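Local coordinates for protein 23S rRNA (guanine(2535)-N(1))-methyltransferase (Streptomyces viridochromogenes, PDB 1O9G) that methylates N1 of a specific guanine in 23S ribosomal RNA, using S-adenosyl-L-methionine, and so confers resistance to the orthosomycin antibiotic avilamycin, at residues Ala203-Ala206 against His207-Ile210; Ala194-Leu197 against Arg198-Ser202. The protein carries 3 engineered substitutions. All blocks are in the same frame, centred on the assembly; numbering follows the deposited sequence.

How the interactions relate
Interactions 2 and 1 follow one another along the second half of a beta-alpha-beta unit: interaction 2 covers the middle and C-terminal turns of helix 190-203, and interaction 1 is the turn that leads from it into strand 209-214. Their centres lie about 10 Å apart. I210 joins them, its CG2 packing on L197 CD2 at 3.7 Å and on L200 CD1 at 4.1 Å, so that the strand sits against the inner side of the helix. Enzymes of this Rossmann-like fold bind S-adenosylmethionine at the carboxyl ends of the parallel strands. Interaction 1, at the N-terminal end of strand 209-214, is therefore probably remote from the cofactor, whereas L196 of interaction 2 packs on L176, just beyond the carboxyl end of strand 171-175.

Interaction 1 of 2, residues Ala203-Ala206 against His207-Ile210; sequences ALPA and HAVI
P205 and A208 are the first and last residues of a type I beta turn that reverses the chain between helix 190-203 and strand 209-214, one of the parallel strands of the Rossmann-like sheet. One hydrogen bond closes the turn: A208 N donates to P205 O at 3.1 Å, with an N-H...O angle of 165°. The bond is nearly straight at the hydrogen, yet the nitrogen approaches from above the carbonyl group, 51° out of its plane.

Apolar packing fills the inner side of the reversal. The CB atoms of L204 and A208 meet at 3.9 Å, and P205 CD lies 4.2 Å from A208 CB, which makes the small A208 methyl the point on which both preceding side chains converge. Farther along, L204 reaches past A208 to the strand. Its CD1 sits 3.7 Å from I210 CG1 and also touches the CD1 of that isoleucine, the two branched chains meeting at a slant. Around this cluster, A242 of helix 242-247 touches both L204 and A208, and the backbone of A208 is hydrogen-bonded to that of A242, tying the turn to the C-terminal helix.

A third kind of contact joins the proline ring to an imidazole. The first torsion of H207 (chi1 65°) sets CG between the backbone N and the carbonyl carbon, and the ring then folds back across the turn to P205. The two rings meet obliquely, with H207 NE2 3.6 Å from P205 CG and CD2 of the histidine 3.7 Å from P205 CB.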
loop_
_atom_site.group_PDB
_atom_site.type_symbol
_atom_site.label_atom_id
_atom_site.label_comp_id
_atom_site.label_asym_id
_atom_site.label_seq_id
_atom_site.Cartn_x
_atom_site.Cartn_y
_atom_site.Cartn_z
ATOM N N ALA A 203 1.422 -17.653 -5.341
ATOM C CA ALA A 203 0.595 -16.966 -6.339
ATOM C C ALA A 203 1.355 -15.970 -7.235
ATOM O O ALA A 203 0.798 -15.492 -8.211
ATOM C CB ALA A 203 -0.537 -16.257 -5.648
ATOM N N LEU A 204 2.595 -15.662 -6.903
ATOM C CA LEU A 204 3.363 -14.590 -7.559
ATOM C C LEU A 204 4.344 -15.093 -8.588
ATOM O O LEU A 204 4.803 -16.232 -8.507
ATOM C CB LEU A 204 4.154 -13.810 -6.521
ATOM C CG LEU A 204 3.316 -13.007 -5.552
ATOM C CD1 LEU A 204 4.182 -12.538 -4.379
ATOM C CD2 LEU A 204 2.675 -11.840 -6.276
ATOM N N PRO A 205 4.732 -14.236 -9.527
ATOM C CA PRO A 205 5.850 -14.589 -10.396
ATOM C C PRO A 205 7.146 -14.633 -9.572
ATOM O O PRO A 205 7.223 -14.004 -8.506
ATOM C CB PRO A 205 5.863 -13.471 -11.431
ATOM C CG PRO A 205 5.283 -12.301 -10.738
ATOM C CD PRO A 205 4.277 -12.853 -9.767
ATOM N N ALA A 206 8.131 -15.395 -10.053
ATOM C CA ALA A 206 9.348 -15.715 -9.319
ATOM C C ALA A 206 10.115 -14.468 -8.902
ATOM O O ALA A 206 10.704 -14.405 -7.822
ATOM C CB ALA A 206 10.221 -16.599 -10.159
ATOM N N HIS A 207 10.089 -13.462 -9.755
ATOM C CA HIS A 207 10.843 -12.222 -9.495
ATOM C C HIS A 207 10.221 -11.267 -8.500
ATOM O O HIS A 207 10.855 -10.290 -8.126
ATOM C CB HIS A 207 11.072 -11.437 -10.782
ATOM C CG HIS A 207 9.804 -10.924 -11.396
ATOM N ND1 HIS A 207 9.310 -9.653 -11.196
ATOM C CD2 HIS A 207 8.927 -11.545 -12.213
ATOM C CE1 HIS A 207 8.173 -9.523 -11.853
ATOM N NE2 HIS A 207 7.918 -10.660 -12.472
ATOM N N ALA A 208 8.976 -11.498 -8.112
ATOM C CA ALA A 208 8.242 -10.523 -7.338
ATOM C C ALA A 208 8.957 -10.243 -6.018
ATOM O O ALA A 208 9.454 -11.156 -5.356
ATOM C CB ALA A 208 6.848 -11.020 -7.043
ATOM N N VAL A 209 8.926 -8.987 -5.614
ATOM C CA VAL A 209 9.441 -8.528 -4.330
ATOM C C VAL A 209 8.274 -8.343 -3.384
ATOM O O VAL A 209 7.337 -7.593 -3.681
ATOM C CB VAL A 209 10.207 -7.229 -4.489
ATOM C CG1 VAL A 209 10.684 -6.685 -3.156
ATOM C CG2 VAL A 209 11.381 -7.418 -5.484
ATOM N N ILE A 210 8.363 -9.025 -2.251
ATOM C CA ILE A 210 7.394 -8.930 -1.172
ATOM C C ILE A 210 7.979 -8.088 -0.047
ATOM O O ILE A 210 8.942 -8.470 0.583
ATOM C CB ILE A 210 6.987 -10.298 -0.628
ATOM C CG1 ILE A 210 6.464 -11.212 -1.741
ATOM C CG2 ILE A 210 5.942 -10.127 0.453
ATOM C CD1 ILE A 210 6.452 -12.649 -1.386
#

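Interaction 2 of 2, residues Ala194-Leu197 against Arg198-Ser202; sequences AGLL and RSLAS. Unlike the reference sequence in segment 194-197: A194 (reference Arg), G195 (reference Ala).
The carbonyl oxygen of L197 accepts a hydrogen bond from A201 N at 2.9 Å, the shortest of four successive i to i+4 backbone bonds that hold this part of helix 190-203. The other three, from R198 N to A194 O, from S199 N to G195 O and from L200 N to L196 O, are all 3.0 Å long. The last is the straightest, with an N-H...O angle of 173°. Near the end of the helix, S202 OG turns back along the chain and donates to S199 O at 2.6 Å. S199 OG is itself hydrogen-bonded to V154 O.

On the outer side, R198 bends its chain at chi3 (-41°) and lays the guanidinium back over the preceding turn. One face of the group covers A194 O and the CA of G195, both nearer its margin than its centre. R198 NH2 approaches G195 CA at 3.7 Å, and NH1 lies 3.8 Å from A194 CB. A194 and G195 both differ from the reference sequence, which has Arg and Ala at these positions.

Apolar contacts gather on the buried side. L196 and L200, one turn apart, lie alongside each other, their CD1 atoms meeting at 3.7 Å. Both also touch V154, and L196 packs on L176 as well. With R198 on its outer side, beside V245 of helix 242-247, and leucines on the inner one, this is the amphipathic connecting helix of a beta-alpha-beta crossover, linking strands 171-175 and 209-214 of the Rossmann-like methyltransferase fold.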
loop_
_atom_site.group_PDB
_atom_site.type_symbol
_atom_site.label_atom_id
_atom_site.label_comp_id
_atom_site.label_asym_id
_atom_site.label_seq_id
_atom_site.Cartn_x
_atom_site.Cartn_y
_atom_site.Cartn_z
ATOM N N ALA A 194 5.774 -16.234 8.346
ATOM C CA ALA A 194 6.199 -17.292 7.446
ATOM C C ALA A 194 5.057 -17.805 6.582
ATOM O O ALA A 194 5.221 -17.973 5.386
ATOM C CB ALA A 194 6.797 -18.433 8.227
ATOM N N GLY A 195 3.891 -18.034 7.168
ATOM C CA GLY A 195 2.753 -18.529 6.413
ATOM C C GLY A 195 2.242 -17.515 5.402
ATOM O O GLY A 195 1.840 -17.872 4.306
ATOM N N LEU A 196 2.256 -16.242 5.781
ATOM C CA LEU A 196 1.850 -15.184 4.877
ATOM C C LEU A 196 2.764 -15.181 3.663
ATOM O O LEU A 196 2.296 -15.155 2.522
ATOM C CB LEU A 196 1.870 -13.836 5.591
ATOM C CG LEU A 196 1.700 -12.573 4.740
ATOM C CD1 LEU A 196 0.504 -12.702 3.882
ATOM C CD2 LEU A 196 1.587 -11.375 5.656
ATOM N N LEU A 197 4.066 -15.208 3.888
ATOM C CA LEU A 197 5.001 -15.202 2.770
ATOM C C LEU A 197 4.860 -16.411 1.859
ATOM O O LEU A 197 4.880 -16.270 0.644
ATOM C CB LEU A 197 6.434 -15.083 3.240
ATOM C CG LEU A 197 6.829 -13.816 3.977
ATOM C CD1 LEU A 197 8.257 -13.994 4.463
ATOM C CD2 LEU A 197 6.682 -12.572 3.157
ATOM N N ARG A 198 4.672 -17.599 2.430
ATOM C CA ARG A 198 4.515 -18.794 1.614
ATOM C C ARG A 198 3.240 -18.746 0.793
ATOM O O ARG A 198 3.233 -19.141 -0.358
ATOM C CB ARG A 198 4.522 -20.054 2.467
ATOM C CG ARG A 198 5.889 -20.420 3.028
ATOM C CD ARG A 198 5.946 -21.823 3.574
ATOM N NE ARG A 198 4.713 -22.097 4.304
ATOM C CZ ARG A 198 4.531 -21.925 5.612
ATOM N NH1 ARG A 198 5.527 -21.524 6.411
ATOM N NH2 ARG A 198 3.333 -22.193 6.132
ATOM N N SER A 199 2.161 -18.259 1.384
ATOM C CA SER A 199 0.913 -18.142 0.654
ATOM C C SER A 199 1.069 -17.213 -0.547
ATOM O O SER A 199 0.713 -17.555 -1.665
ATOM C CB SER A 199 -0.190 -17.641 1.586
ATOM O OG SER A 199 -1.434 -17.667 0.943
ATOM N N LEU A 200 1.617 -16.036 -0.306
ATOM C CA LEU A 200 1.826 -15.062 -1.365
ATOM C C LEU A 200 2.725 -15.623 -2.458
ATOM O O LEU A 200 2.433 -15.458 -3.629
ATOM C CB LEU A 200 2.420 -13.772 -0.801
ATOM C CG LEU A 200 1.471 -12.930 0.053
ATOM C CD1 LEU A 200 2.205 -11.774 0.718
ATOM C CD2 LEU A 200 0.311 -12.449 -0.784
ATOM N N ALA A 201 3.837 -16.247 -2.083
ATOM C CA ALA A 201 4.815 -16.682 -3.071
ATOM C C ALA A 201 4.221 -17.749 -3.990
ATOM O O ALA A 201 4.631 -17.867 -5.139
ATOM C CB ALA A 201 6.086 -17.178 -2.389
ATOM N N SER A 202 3.250 -18.512 -3.494
ATOM C CA SER A 202 2.588 -19.524 -4.320
ATOM C C SER A 202 1.820 -18.906 -5.490
ATOM O O SER A 202 1.602 -19.562 -6.498
ATOM C CB SER A 202 1.652 -20.407 -3.482
ATOM O OG SER A 202 0.451 -19.745 -3.090
#